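Oxidase/hydroxylase (PDB 4ZPI) binds iron(II) and 2-oxoglutarate and probably works as a 2-oxoglutarate-dependent dioxygenase of the phytanoyl-CoA dioxygenase family. Local coordinates at residues 33-38 against 60-65; 98-103 against 251-256; 120-125 against 201-206; 178-183 against 207-212. All blocks are in the same frame, centred on the assembly; numbering follows the deposited sequence.

Contact 1. Residues 33-38 against 60-65; sequences RSELER and PVFARL
Leu36 and Phe62 make the dense end of this helix-helix contact. Their side chains cross at about a right angle, and Leu36 CD2 comes to 3.7 Å from Phe62 CE2 while Leu36 CG sits near CZ of the same ring. One residue earlier, Glu35 adds its aliphatic part: CG lies 3.8 Å from Phe62 CE2 and also rests against Val61 CB. Both Leu36 CD2 and Glu35 CG meet the ring obliquely. Helices 26-39 and 60-66 run mostly antiparallel here, with segment axes 10.6 Å apart and 137° between their directions, and both lie against the outer side of the larger sheet of the double-stranded beta-helix; Leu36 also touches Leu218 and Phe62 touches Thr220, both on strand 217-226. Away from the sheet the packing thins out. The Glu35 chain leaves with CG trans to the backbone N (chi1 -175°) and then bends at chi2, which draws the carboxylate back alongside Val61, whose CG2 is 3.6 Å from Glu35 CD. At the outer margin Pro60 barely reaches this carboxylate. Its OE2, whose place is less certain, also bonds Ser59 OG just before helix 60-66. Arg38, one turn along from Glu35 on an exposed stretch, donates from NE to Glu35 OE1 at 3.2 Å, a nearly straight bond that arrives from above the carboxylate plane.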
loop_
_atom_site.group_PDB
_atom_site.type_symbol
_atom_site.label_atom_id
_atom_site.label_comp_id
_atom_site.label_asym_id
_atom_site.label_seq_id
_atom_site.Cartn_x
_atom_site.Cartn_y
_atom_site.Cartn_z
ATOM N N ARG C 33 -14.160 37.228 14.813
ATOM C CA ARG C 33 -14.601 37.161 16.208
ATOM C C ARG C 33 -15.851 38.003 16.382
ATOM O O ARG C 33 -16.805 37.602 17.056
ATOM C CB ARG C 33 -13.502 37.634 17.172
ATOM C CG ARG C 33 -12.262 36.747 17.162
ATOM C CD ARG C 33 -10.975 37.473 17.603
ATOM N NE ARG C 33 -10.743 37.417 19.047
ATOM C CZ ARG C 33 -9.558 37.626 19.623
ATOM N NH1 ARG C 33 -8.491 37.889 18.879
ATOM N NH2 ARG C 33 -9.431 37.566 20.943
ATOM N N SER C 34 -15.838 39.172 15.752
ATOM C CA SER C 34 -16.966 40.086 15.792
ATOM C C SER C 34 -18.226 39.435 15.242
ATOM O O SER C 34 -19.314 39.613 15.793
ATOM C CB SER C 34 -16.650 41.347 15.005
ATOM O OG SER C 34 -17.699 42.274 15.143
ATOM N N GLU C 35 -18.071 38.678 14.160
ATOM C CA GLU C 35 -19.195 37.981 13.540
ATOM C C GLU C 35 -19.714 36.873 14.450
ATOM O O GLU C 35 -20.924 36.667 14.548
ATOM C CB GLU C 35 -18.791 37.410 12.184
ATOM C CG GLU C 35 -19.920 36.766 11.415
ATOM C CD GLU C 35 -20.888 37.781 10.826
ATOM O OE1 GLU C 35 -20.617 39.002 10.917
ATOM O OE2 GLU C 35 -21.924 37.360 10.269
ATOM N N LEU C 36 -18.798 36.174 15.121
ATOM C CA LEU C 36 -19.173 35.193 16.134
ATOM C C LEU C 36 -19.930 35.859 17.274
ATOM O O LEU C 36 -20.955 35.352 17.735
ATOM C CB LEU C 36 -17.944 34.467 16.682
ATOM C CG LEU C 36 -17.358 33.381 15.780
ATOM C CD1 LEU C 36 -16.222 32.653 16.474
ATOM C CD2 LEU C 36 -18.433 32.403 15.336
ATOM N N GLU C 37 -19.419 37.000 17.726
ATOM C CA GLU C 37 -20.093 37.778 18.751
ATOM C C GLU C 37 -21.502 38.188 18.293
ATOM O O GLU C 37 -22.431 38.265 19.105
ATOM C CB GLU C 37 -19.268 39.010 19.110
ATOM C CG GLU C 37 -19.873 39.847 20.227
ATOM C CD GLU C 37 -18.960 40.970 20.691
ATOM O OE1 GLU C 37 -18.515 41.783 19.846
ATOM O OE2 GLU C 37 -18.691 41.035 21.908
ATOM N N ARG C 38 -21.656 38.427 16.989
ATOM C CA ARG C 38 -22.944 38.805 16.407
ATOM C C ARG C 38 -23.931 37.648 16.442
ATOM O O ARG C 38 -25.109 37.830 16.752
ATOM C CB ARG C 38 -22.772 39.292 14.964
ATOM C CG ARG C 38 -24.058 39.839 14.344
ATOM C CD ARG C 38 -23.889 40.317 12.891
ATOM N NE ARG C 38 -23.624 39.236 11.940
ATOM C CZ ARG C 38 -24.501 38.292 11.602
ATOM N NH1 ARG C 38 -25.709 38.266 12.146
ATOM N NH2 ARG C 38 -24.165 37.356 10.722
ATOM N N PRO C 60 -22.759 34.903 6.007
ATOM C CA PRO C 60 -22.158 35.102 4.692
ATOM C C PRO C 60 -20.660 35.331 4.841
ATOM O O PRO C 60 -19.908 35.077 3.899
ATOM C CB PRO C 60 -22.865 36.358 4.154
ATOM C CG PRO C 60 -23.970 36.666 5.137
ATOM C CD PRO C 60 -23.543 36.071 6.438
ATOM N N VAL C 61 -20.247 35.815 6.015
ATOM C CA VAL C 61 -18.833 35.999 6.334
ATOM C C VAL C 61 -18.108 34.664 6.315
ATOM O O VAL C 61 -17.053 34.511 5.697
ATOM C CB VAL C 61 -18.642 36.644 7.727
ATOM C CG1 VAL C 61 -17.185 36.561 8.167
ATOM C CG2 VAL C 61 -19.135 38.078 7.731
ATOM N N PHE C 62 -18.698 33.688 6.993
ATOM C CA PHE C 62 -18.080 32.385 7.112
ATOM C C PHE C 62 -18.363 31.528 5.881
ATOM O O PHE C 62 -17.624 30.593 5.594
ATOM C CB PHE C 62 -18.541 31.699 8.403
ATOM C CG PHE C 62 -17.957 32.321 9.657
ATOM C CD1 PHE C 62 -16.581 32.387 9.839
ATOM C CD2 PHE C 62 -18.783 32.840 10.649
ATOM C CE1 PHE C 62 -16.035 32.961 10.983
ATOM C CE2 PHE C 62 -18.246 33.408 11.791
ATOM C CZ PHE C 62 -16.867 33.470 11.956
ATOM N N ALA C 63 -19.406 31.864 5.128
ATOM C CA ALA C 63 -19.636 31.204 3.843
ATOM C C ALA C 63 -18.537 31.594 2.847
ATOM O O ALA C 63 -18.147 30.812 1.980
ATOM C CB ALA C 63 -21.013 31.553 3.298
ATOM N N ARG C 64 -18.023 32.808 2.991
ATOM C CA ARG C 64 -16.914 33.260 2.163
ATOM C C ARG C 64 -15.611 32.605 2.600
ATOM O O ARG C 64 -14.828 32.161 1.758
ATOM C CB ARG C 64 -16.783 34.786 2.201
ATOM C CG ARG C 64 -17.647 35.486 1.160
ATOM C CD ARG C 64 -17.458 37.004 1.163
ATOM N NE ARG C 64 -18.647 37.674 1.686
ATOM C CZ ARG C 64 -18.691 38.339 2.836
ATOM N NH1 ARG C 64 -17.599 38.448 3.588
ATOM N NH2 ARG C 64 -19.829 38.902 3.229
ATOM N N LEU C 65 -15.385 32.541 3.910
ATOM C CA LEU C 65 -14.168 31.939 4.452
ATOM C C LEU C 65 -14.014 30.485 3.983
ATOM O O LEU C 65 -12.943 30.084 3.546
ATOM C CB LEU C 65 -14.176 32.021 5.976
ATOM C CG LEU C 65 -12.929 31.459 6.655
ATOM C CD1 LEU C 65 -11.716 32.105 6.047
ATOM C CD2 LEU C 65 -12.969 31.685 8.176
#

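Contact 2. Residues 98-103 against 251-256; sequences VLYLHG and DVEEDF. With FE2 (Fe (II) ion), chain H.
Leu101 and Glu253 lie side by side and point the same way: the CB-CG part of the acid runs alongside the leucine, and its carboxylate ends beside the leucine's backbone N-H. Beyond CG the Glu253 chain is extended, bringing OE1 to 2.7 Å from Leu101 N; the N-H meets that oxygen on its anti side, 35° out of the carboxylate plane. In return Glu253 N donates to Leu101 O at 2.9 Å, almost straight (172°), and one water bridges the same carbonyl to Glu254 N. Ser178 OG also bonds OE1 and Leu179 N donates to OE2, so three hydrogen bonds grip this buried carboxylate. Tyr100 CB packs on Glu253 CB, and its ring presents an edge to Glu254 CA. Strand 99-102 is an edge strand of the smaller sheet of the double-stranded beta-helix, and the C-terminal loop with its short 3-10 turn is fastened along it. One residue further, His102 CB rests 3.5 Å from Val252 CG1, while the imidazole swings off the other way, its CG set between the backbone N and the carbonyl carbon (chi1 55°). That carries NE2 to the iron at 2.4 Å, where His206 is a second ligand. His102 ND1 donates to Tyr100 O at 3.2 Å, in both the ring and carbonyl planes, which fixes how the imidazole is turned.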
loop_
_atom_site.group_PDB
_atom_site.type_symbol
_atom_site.label_atom_id
_atom_site.label_comp_id
_atom_site.label_asym_id
_atom_site.label_seq_id
_atom_site.Cartn_x
_atom_site.Cartn_y
_atom_site.Cartn_z
ATOM N N VAL C 98 -12.358 19.850 27.734
ATOM C CA VAL C 98 -11.339 18.958 27.211
ATOM C C VAL C 98 -11.923 18.205 26.028
ATOM O O VAL C 98 -13.123 17.975 25.968
ATOM C CB VAL C 98 -10.835 17.962 28.303
ATOM C CG1 VAL C 98 -11.955 17.045 28.752
ATOM C CG2 VAL C 98 -9.643 17.144 27.811
ATOM N N LEU C 99 -11.081 17.838 25.072
ATOM C CA LEU C 99 -11.508 16.978 23.974
ATOM C C LEU C 99 -10.656 15.694 23.952
ATOM O O LEU C 99 -9.463 15.734 23.619
ATOM C CB LEU C 99 -11.413 17.738 22.647
ATOM C CG LEU C 99 -11.652 16.956 21.353
ATOM C CD1 LEU C 99 -13.081 16.498 21.247
ATOM C CD2 LEU C 99 -11.249 17.787 20.152
ATOM N N TYR C 100 -11.263 14.564 24.324
ATOM C CA TYR C 100 -10.550 13.280 24.387
ATOM C C TYR C 100 -10.168 12.772 22.994
ATOM O O TYR C 100 -10.720 13.215 21.991
ATOM C CB TYR C 100 -11.394 12.215 25.101
ATOM C CG TYR C 100 -11.725 12.526 26.542
ATOM C CD1 TYR C 100 -12.904 12.073 27.116
ATOM C CD2 TYR C 100 -10.862 13.274 27.329
ATOM C CE1 TYR C 100 -13.211 12.353 28.434
ATOM C CE2 TYR C 100 -11.161 13.561 28.648
ATOM C CZ TYR C 100 -12.334 13.099 29.194
ATOM O OH TYR C 100 -12.623 13.384 30.509
ATOM N N LEU C 101 -9.238 11.825 22.941
ATOM C CA LEU C 101 -8.737 11.327 21.663
ATOM C C LEU C 101 -9.815 10.650 20.807
ATOM O O LEU C 101 -10.659 9.901 21.307
ATOM C CB LEU C 101 -7.576 10.349 21.885
ATOM C CG LEU C 101 -6.245 10.866 22.445
ATOM C CD1 LEU C 101 -5.185 9.756 22.442
ATOM C CD2 LEU C 101 -5.755 12.074 21.658
ATOM N N HIS C 102 -9.766 10.942 19.510
ATOM C CA HIS C 102 -10.565 10.267 18.492
ATOM C C HIS C 102 -9.738 10.270 17.207
ATOM O O HIS C 102 -8.723 10.972 17.124
ATOM C CB HIS C 102 -11.909 10.961 18.286
ATOM C CG HIS C 102 -11.780 12.408 17.958
ATOM N ND1 HIS C 102 -11.557 13.367 18.921
ATOM C CD2 HIS C 102 -11.809 13.063 16.772
ATOM C CE1 HIS C 102 -11.461 14.553 18.343
ATOM N NE2 HIS C 102 -11.615 14.397 17.039
ATOM N N GLY C 103 -10.157 9.491 16.212
ATOM C CA GLY C 103 -9.346 9.316 15.018
ATOM C C GLY C 103 -8.410 8.117 15.113
ATOM O O GLY C 103 -8.625 7.220 15.921
ATOM N N ASP C 251 -13.466 3.214 17.587
ATOM C CA ASP C 251 -13.118 3.446 18.982
ATOM C C ASP C 251 -12.593 4.869 19.229
ATOM O O ASP C 251 -11.633 5.326 18.591
ATOM C CB ASP C 251 -12.070 2.433 19.446
ATOM C CG ASP C 251 -12.624 1.031 19.581
ATOM O OD1 ASP C 251 -13.860 0.846 19.463
ATOM O OD2 ASP C 251 -11.813 0.104 19.811
ATOM N N VAL C 252 -13.233 5.556 20.164
ATOM C CA VAL C 252 -12.778 6.854 20.618
ATOM C C VAL C 252 -12.674 6.808 22.145
ATOM O O VAL C 252 -13.301 5.965 22.786
ATOM C CB VAL C 252 -13.733 7.981 20.165
ATOM C CG1 VAL C 252 -13.766 8.053 18.644
ATOM C CG2 VAL C 252 -15.137 7.750 20.728
ATOM N N GLU C 253 -11.885 7.695 22.736
ATOM C CA GLU C 253 -11.707 7.637 24.182
ATOM C C GLU C 253 -13.005 7.898 24.938
ATOM O O GLU C 253 -13.261 7.273 25.957
ATOM C CB GLU C 253 -10.630 8.615 24.628
ATOM C CG GLU C 253 -9.266 7.993 24.660
ATOM C CD GLU C 253 -8.210 8.985 25.065
ATOM O OE1 GLU C 253 -8.464 10.204 24.932
ATOM O OE2 GLU C 253 -7.131 8.552 25.510
ATOM N N GLU C 254 -13.833 8.794 24.417
ATOM C CA GLU C 254 -15.143 9.081 25.000
ATOM C C GLU C 254 -15.982 7.825 25.322
ATOM O O GLU C 254 -16.909 7.879 26.136
ATOM C CB GLU C 254 -15.932 9.983 24.055
ATOM C CG GLU C 254 -16.492 11.220 24.698
ATOM C CD GLU C 254 -17.390 11.985 23.751
ATOM O OE1 GLU C 254 -17.077 12.011 22.539
ATOM O OE2 GLU C 254 -18.416 12.544 24.210
ATOM N N ASP C 255 -15.646 6.703 24.687
ATOM C CA ASP C 255 -16.393 5.455 24.835
ATOM C C ASP C 255 -16.188 4.760 26.184
ATOM O O ASP C 255 -17.007 3.940 26.590
ATOM C CB ASP C 255 -16.016 4.465 23.719
ATOM C CG ASP C 255 -16.542 4.875 22.331
ATOM O OD1 ASP C 255 -17.605 5.538 22.230
ATOM O OD2 ASP C 255 -15.886 4.504 21.328
ATOM N N PHE C 256 -15.107 5.064 26.884
ATOM C CA PHE C 256 -14.827 4.327 28.110
ATOM C C PHE C 256 -14.140 5.129 29.209
ATOM O O PHE C 256 -13.691 4.558 30.195
ATOM C CB PHE C 256 -13.976 3.099 27.784
ATOM C CG PHE C 256 -12.710 3.417 27.052
ATOM C CD1 PHE C 256 -11.551 3.733 27.745
ATOM C CD2 PHE C 256 -12.674 3.390 25.663
ATOM C CE1 PHE C 256 -10.373 4.025 27.066
ATOM C CE2 PHE C 256 -11.502 3.676 24.974
ATOM C CZ PHE C 256 -10.351 3.997 25.672
HETATM FE FE FE2 H . -11.241 16.171 15.416
HETATM O O HOH W 1 -13.195 10.567 22.323
#

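Contact 3. Residues 120-125 against 201-206; sequences LSITHT and NEALMH. With FE2 (Fe (II) ion), chain H.
Ile122 packs onto the type I turn Asn201-Leu204, which joins a strand of the larger sheet of the double-stranded beta-helix to strand 206-208 of the smaller one; it carries Glu202 and leads into His206, both of the iron site. From Ile122 CB, 4.1 Å from Ala203 CB, the side chain forks: CG2 reaches Glu202 O at 3.8 Å, while the other branch goes through CG1 to CD1, which ends 3.8 Å from Ala203 CA. His124 CG sits between the backbone N and the carbonyl carbon (chi1 51°), which lays one ring face under the Asn201 amide, with ND2 3.5 Å above the plane and over its centre. The two planes stand 74° apart. Ala203 CB touches the ring edge at CD2, and His124 NE2 is bound to His160 O. With the His124 ring cut back to an alanine, the Asn201 amide is likely to lose the face it lies on, and His160 O this donor. Asn201 OD1 meanwhile accepts from Ala203 N, an Asx turn. Beyond the turn, His206 ND1 donates to Leu204 O and its NE2 binds the iron at 2.3 Å; Glu202 has OE2 3.8 Å from the metal in this model, too long for a metal bond.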
loop_
_atom_site.group_PDB
_atom_site.type_symbol
_atom_site.label_atom_id
_atom_site.label_comp_id
_atom_site.label_asym_id
_atom_site.label_seq_id
_atom_site.Cartn_x
_atom_site.Cartn_y
_atom_site.Cartn_z
ATOM N N LEU C 120 -13.099 3.891 5.828
ATOM C CA LEU C 120 -12.779 4.372 4.488
ATOM C C LEU C 120 -13.006 5.878 4.346
ATOM O O LEU C 120 -12.556 6.473 3.385
ATOM C CB LEU C 120 -13.572 3.593 3.431
ATOM C CG LEU C 120 -13.231 2.094 3.343
ATOM C CD1 LEU C 120 -13.943 1.425 2.187
ATOM C CD2 LEU C 120 -11.731 1.827 3.251
ATOM N N SER C 121 -13.652 6.507 5.318
ATOM C CA SER C 121 -13.794 7.963 5.285
ATOM C C SER C 121 -12.492 8.696 5.589
ATOM O O SER C 121 -12.379 9.890 5.310
ATOM C CB SER C 121 -14.871 8.432 6.266
ATOM O OG SER C 121 -14.564 8.060 7.605
ATOM N N ILE C 122 -11.513 7.996 6.173
ATOM C CA ILE C 122 -10.220 8.616 6.497
ATOM C C ILE C 122 -9.035 7.862 5.889
ATOM O O ILE C 122 -7.893 8.283 6.034
ATOM C CB ILE C 122 -9.986 8.721 8.029
ATOM C CG1 ILE C 122 -9.844 7.328 8.647
ATOM C CG2 ILE C 122 -11.079 9.537 8.695
ATOM C CD1 ILE C 122 -9.723 7.327 10.157
ATOM N N THR C 123 -9.317 6.754 5.212
ATOM C CA THR C 123 -8.294 5.940 4.572
ATOM C C THR C 123 -7.665 6.663 3.361
ATOM O O THR C 123 -8.316 6.928 2.353
ATOM C CB THR C 123 -8.880 4.572 4.153
ATOM O OG1 THR C 123 -9.320 3.894 5.324
ATOM C CG2 THR C 123 -7.842 3.693 3.494
ATOM N N HIS C 124 -6.381 6.975 3.468
ATOM C CA HIS C 124 -5.741 7.842 2.501
ATOM C C HIS C 124 -4.611 7.111 1.820
ATOM O O HIS C 124 -4.120 6.101 2.322
ATOM C CB HIS C 124 -5.228 9.101 3.190
ATOM C CG HIS C 124 -4.388 8.813 4.392
ATOM N ND1 HIS C 124 -3.012 8.746 4.338
ATOM C CD2 HIS C 124 -4.727 8.535 5.671
ATOM C CE1 HIS C 124 -2.540 8.460 5.537
ATOM N NE2 HIS C 124 -3.560 8.326 6.365
ATOM N N THR C 125 -4.185 7.628 0.680
ATOM C CA THR C 125 -3.180 6.955 -0.102
ATOM C C THR C 125 -2.274 7.991 -0.767
ATOM O O THR C 125 -2.324 9.185 -0.464
ATOM C CB THR C 125 -3.856 6.004 -1.147
ATOM O OG1 THR C 125 -2.872 5.209 -1.826
ATOM C CG2 THR C 125 -4.705 6.782 -2.161
ATOM N N ASN C 201 -5.276 16.055 8.557
ATOM C CA ASN C 201 -5.765 14.754 8.083
ATOM C C ASN C 201 -6.520 14.022 9.199
ATOM O O ASN C 201 -5.922 13.649 10.201
ATOM C CB ASN C 201 -4.604 13.894 7.593
ATOM C CG ASN C 201 -5.047 12.586 6.971
ATOM O OD1 ASN C 201 -6.207 12.159 7.092
ATOM N ND2 ASN C 201 -4.108 11.924 6.299
ATOM N N GLU C 202 -7.817 13.796 9.007
ATOM C CA GLU C 202 -8.661 13.206 10.044
ATOM C C GLU C 202 -8.316 11.757 10.404
ATOM O O GLU C 202 -8.892 11.203 11.340
ATOM C CB GLU C 202 -10.138 13.278 9.633
ATOM C CG GLU C 202 -10.745 14.667 9.735
ATOM C CD GLU C 202 -10.853 15.152 11.169
ATOM O OE1 GLU C 202 -10.316 16.244 11.466
ATOM O OE2 GLU C 202 -11.481 14.450 11.998
ATOM N N ALA C 203 -7.393 11.140 9.670
ATOM C CA ALA C 203 -6.844 9.842 10.087
ATOM C C ALA C 203 -5.972 9.965 11.361
ATOM O O ALA C 203 -5.875 9.028 12.145
ATOM C CB ALA C 203 -6.046 9.212 8.953
ATOM N N LEU C 204 -5.351 11.121 11.568
ATOM C CA LEU C 204 -4.587 11.375 12.789
ATOM C C LEU C 204 -5.433 11.169 14.056
ATOM O O LEU C 204 -6.587 11.608 14.117
ATOM C CB LEU C 204 -4.034 12.799 12.768
ATOM C CG LEU C 204 -2.936 13.133 13.763
ATOM C CD1 LEU C 204 -1.680 12.366 13.395
ATOM C CD2 LEU C 204 -2.690 14.635 13.780
ATOM N N MET C 205 -4.870 10.492 15.060
ATOM C CA MET C 205 -5.514 10.407 16.373
ATOM C C MET C 205 -5.126 11.651 17.169
ATOM O O MET C 205 -3.944 11.943 17.368
ATOM C CB MET C 205 -5.114 9.132 17.111
ATOM C CG MET C 205 -5.774 8.961 18.483
ATOM S SD MET C 205 -5.437 7.345 19.235
ATOM C CE MET C 205 -5.438 6.284 17.783
ATOM N N HIS C 206 -6.128 12.406 17.596
ATOM C CA HIS C 206 -5.895 13.746 18.110
ATOM C C HIS C 206 -7.026 14.164 19.050
ATOM O O HIS C 206 -8.106 13.563 19.047
ATOM C CB HIS C 206 -5.766 14.744 16.952
ATOM C CG HIS C 206 -7.077 15.084 16.312
ATOM N ND1 HIS C 206 -7.694 14.261 15.396
ATOM C CD2 HIS C 206 -7.908 16.138 16.493
ATOM C CE1 HIS C 206 -8.845 14.793 15.037
ATOM N NE2 HIS C 206 -8.996 15.936 15.685
HETATM FE FE FE2 H . -11.241 16.171 15.416
#

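Contact 4. Residues 178-183 against 207-212; sequences SLVDSG and GTRRKL
Val180, on the one-turn helix 179-182, rides over Arg209 just past strand 206-208, their CA atoms 5.6 Å apart. Val180 CG1 presses on the strand backbone, 3.1 Å from Thr208 O, a tight approach, and also sits against Arg209 CA. Arg209 bends at chi2 and brings its guanidinium up to the helix, where NH1 donates to Val180 O at 3.1 Å; that oxygen lies in the guanidinium plane, though the donor is tilted 31° from the carbonyl plane. Its NE is engaged elsewhere, in a salt bridge to Asp189. Arg210 takes the neighbouring helix residue. It grips Asp181 side-on, NE to OD1 at 2.8 Å and NH2 to OD2 at 2.6 Å, the second bond using the syn lone pair, with the two flat groups only 20° from coplanar. A bend at chi3 (-69°) turns the guanidinium edge to the acid. A leucine at Arg210 would probably leave Asp181 without its charged mate and Tyr100 OH, which NH2 also bonds, without this partner. At the start of the helix Ser178 is the N-cap, its OG accepting from Val180 N; at the end Gly183 turns away with positive phi. The short helix is thus tied at successive residues to the chain leaving strand 206-208 of the smaller sheet of the double-stranded beta-helix, and the chemistry is complementary: one arginine meets a backbone carbonyl, which its positive charge probably polarises, and the next balances an exposed carboxylate.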
loop_
_atom_site.group_PDB
_atom_site.type_symbol
_atom_site.label_atom_id
_atom_site.label_comp_id
_atom_site.label_asym_id
_atom_site.label_seq_id
_atom_site.Cartn_x
_atom_site.Cartn_y
_atom_site.Cartn_z
ATOM N N SER C 178 -8.123 9.310 30.109
ATOM C CA SER C 178 -7.690 9.726 28.780
ATOM C C SER C 178 -6.191 10.012 28.747
ATOM O O SER C 178 -5.632 10.524 29.709
ATOM C CB SER C 178 -8.478 10.966 28.336
ATOM O OG SER C 178 -7.863 11.608 27.237
ATOM N N LEU C 179 -5.549 9.687 27.630
ATOM C CA LEU C 179 -4.139 10.006 27.425
ATOM C C LEU C 179 -3.906 11.505 27.396
ATOM O O LEU C 179 -2.779 11.977 27.470
ATOM C CB LEU C 179 -3.629 9.391 26.126
ATOM C CG LEU C 179 -3.644 7.869 26.055
ATOM C CD1 LEU C 179 -3.090 7.395 24.716
ATOM C CD2 LEU C 179 -2.857 7.293 27.217
ATOM N N VAL C 180 -4.979 12.258 27.266
ATOM C CA VAL C 180 -4.899 13.705 27.244
ATOM C C VAL C 180 -4.557 14.234 28.645
ATOM O O VAL C 180 -3.769 15.169 28.811
ATOM C CB VAL C 180 -6.227 14.291 26.729
ATOM C CG1 VAL C 180 -6.343 15.735 27.071
ATOM C CG2 VAL C 180 -6.346 14.070 25.222
ATOM N N ASP C 181 -5.155 13.599 29.648
ATOM C CA ASP C 181 -4.947 13.947 31.047
ATOM C C ASP C 181 -3.763 13.196 31.616
ATOM O O ASP C 181 -3.145 13.647 32.575
ATOM C CB ASP C 181 -6.190 13.621 31.885
ATOM C CG ASP C 181 -7.324 14.616 31.691
ATOM O OD1 ASP C 181 -7.055 15.832 31.591
ATOM O OD2 ASP C 181 -8.498 14.179 31.660
ATOM N N SER C 182 -3.464 12.038 31.026
ATOM C CA SER C 182 -2.504 11.080 31.588
ATOM C C SER C 182 -1.125 11.112 30.934
ATOM O O SER C 182 -0.123 10.796 31.574
ATOM C CB SER C 182 -3.064 9.660 31.479
ATOM O OG SER C 182 -2.101 8.782 30.917
ATOM N N GLY C 183 -1.081 11.478 29.658
ATOM C CA GLY C 183 0.151 11.460 28.890
ATOM C C GLY C 183 0.400 10.141 28.176
ATOM O O GLY C 183 -0.166 9.100 28.530
ATOM N N GLY C 207 -6.748 15.188 19.855
ATOM C CA GLY C 207 -7.686 15.724 20.825
ATOM C C GLY C 207 -7.109 17.048 21.270
ATOM O O GLY C 207 -6.219 17.569 20.608
ATOM N N THR C 208 -7.604 17.612 22.365
ATOM C CA THR C 208 -6.908 18.748 22.977
ATOM C C THR C 208 -6.765 18.556 24.490
ATOM O O THR C 208 -7.566 17.856 25.120
ATOM C CB THR C 208 -7.619 20.123 22.709
ATOM O OG1 THR C 208 -8.625 20.362 23.698
ATOM C CG2 THR C 208 -8.239 20.192 21.307
ATOM N N ARG C 209 -5.750 19.191 25.074
ATOM C CA ARG C 209 -5.588 19.167 26.525
ATOM C C ARG C 209 -6.757 19.832 27.246
ATOM O O ARG C 209 -7.483 20.656 26.682
ATOM C CB ARG C 209 -4.295 19.854 26.941
ATOM C CG ARG C 209 -3.051 19.350 26.248
ATOM C CD ARG C 209 -2.703 17.924 26.621
ATOM N NE ARG C 209 -1.317 17.671 26.233
ATOM C CZ ARG C 209 -0.617 16.586 26.536
ATOM N NH1 ARG C 209 -1.155 15.599 27.243
ATOM N NH2 ARG C 209 0.635 16.500 26.125
ATOM N N ARG C 210 -6.928 19.454 28.503
ATOM C CA ARG C 210 -7.877 20.095 29.389
ATOM C C ARG C 210 -7.489 21.562 29.576
ATOM O O ARG C 210 -6.342 21.859 29.885
ATOM C CB ARG C 210 -7.898 19.356 30.717
ATOM C CG ARG C 210 -9.094 19.625 31.591
ATOM C CD ARG C 210 -9.090 18.667 32.784
ATOM N NE ARG C 210 -9.345 17.279 32.399
ATOM C CZ ARG C 210 -10.546 16.816 32.052
ATOM N NH1 ARG C 210 -11.579 17.646 32.027
ATOM N NH2 ARG C 210 -10.717 15.534 31.725
ATOM N N LYS C 211 -8.427 22.483 29.369
ATOM C CA LYS C 211 -8.133 23.902 29.574
ATOM C C LYS C 211 -8.402 24.329 31.033
ATOM O O LYS C 211 -9.505 24.124 31.547
ATOM C CB LYS C 211 -8.945 24.755 28.598
ATOM C CG LYS C 211 -8.760 26.255 28.774
ATOM C CD LYS C 211 -9.657 27.024 27.818
ATOM C CE LYS C 211 -9.750 28.496 28.178
ATOM N NZ LYS C 211 -8.489 29.247 27.926
ATOM N N LEU C 212 -7.386 24.907 31.688
ATOM C CA LEU C 212 -7.461 25.347 33.094
ATOM C C LEU C 212 -7.175 26.831 33.292
ATOM O O LEU C 212 -7.111 27.307 34.422
ATOM C CB LEU C 212 -6.467 24.586 33.962
ATOM C CG LEU C 212 -6.100 23.160 33.599
ATOM C CD1 LEU C 212 -4.819 22.782 34.338
ATOM C CD2 LEU C 212 -7.242 22.231 33.954
#

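How the contacts relate
Contact 1 stands apart, 28 to 29 Å from the others by centres, where two helices back the larger sheet. Contacts 2 and 4 lie on the smaller sheet; contact 3 sits at the turn leading into it from the larger one. Along the chain contact 1 closes first, contact 2 spans both others, and the segments of contacts 3 and 4 alternate, 201-206 running straight into 207-212. Neighbouring strands 99-102 and 206-208 bring contacts 2 and 4 to about 11 Å, centre to centre. Contacts 2 and 3, about 15 Å apart by centres, meet through His102 O and His206 N at 3.0 Å and share the iron. The metal site is thus assembled from residues far apart in sequence.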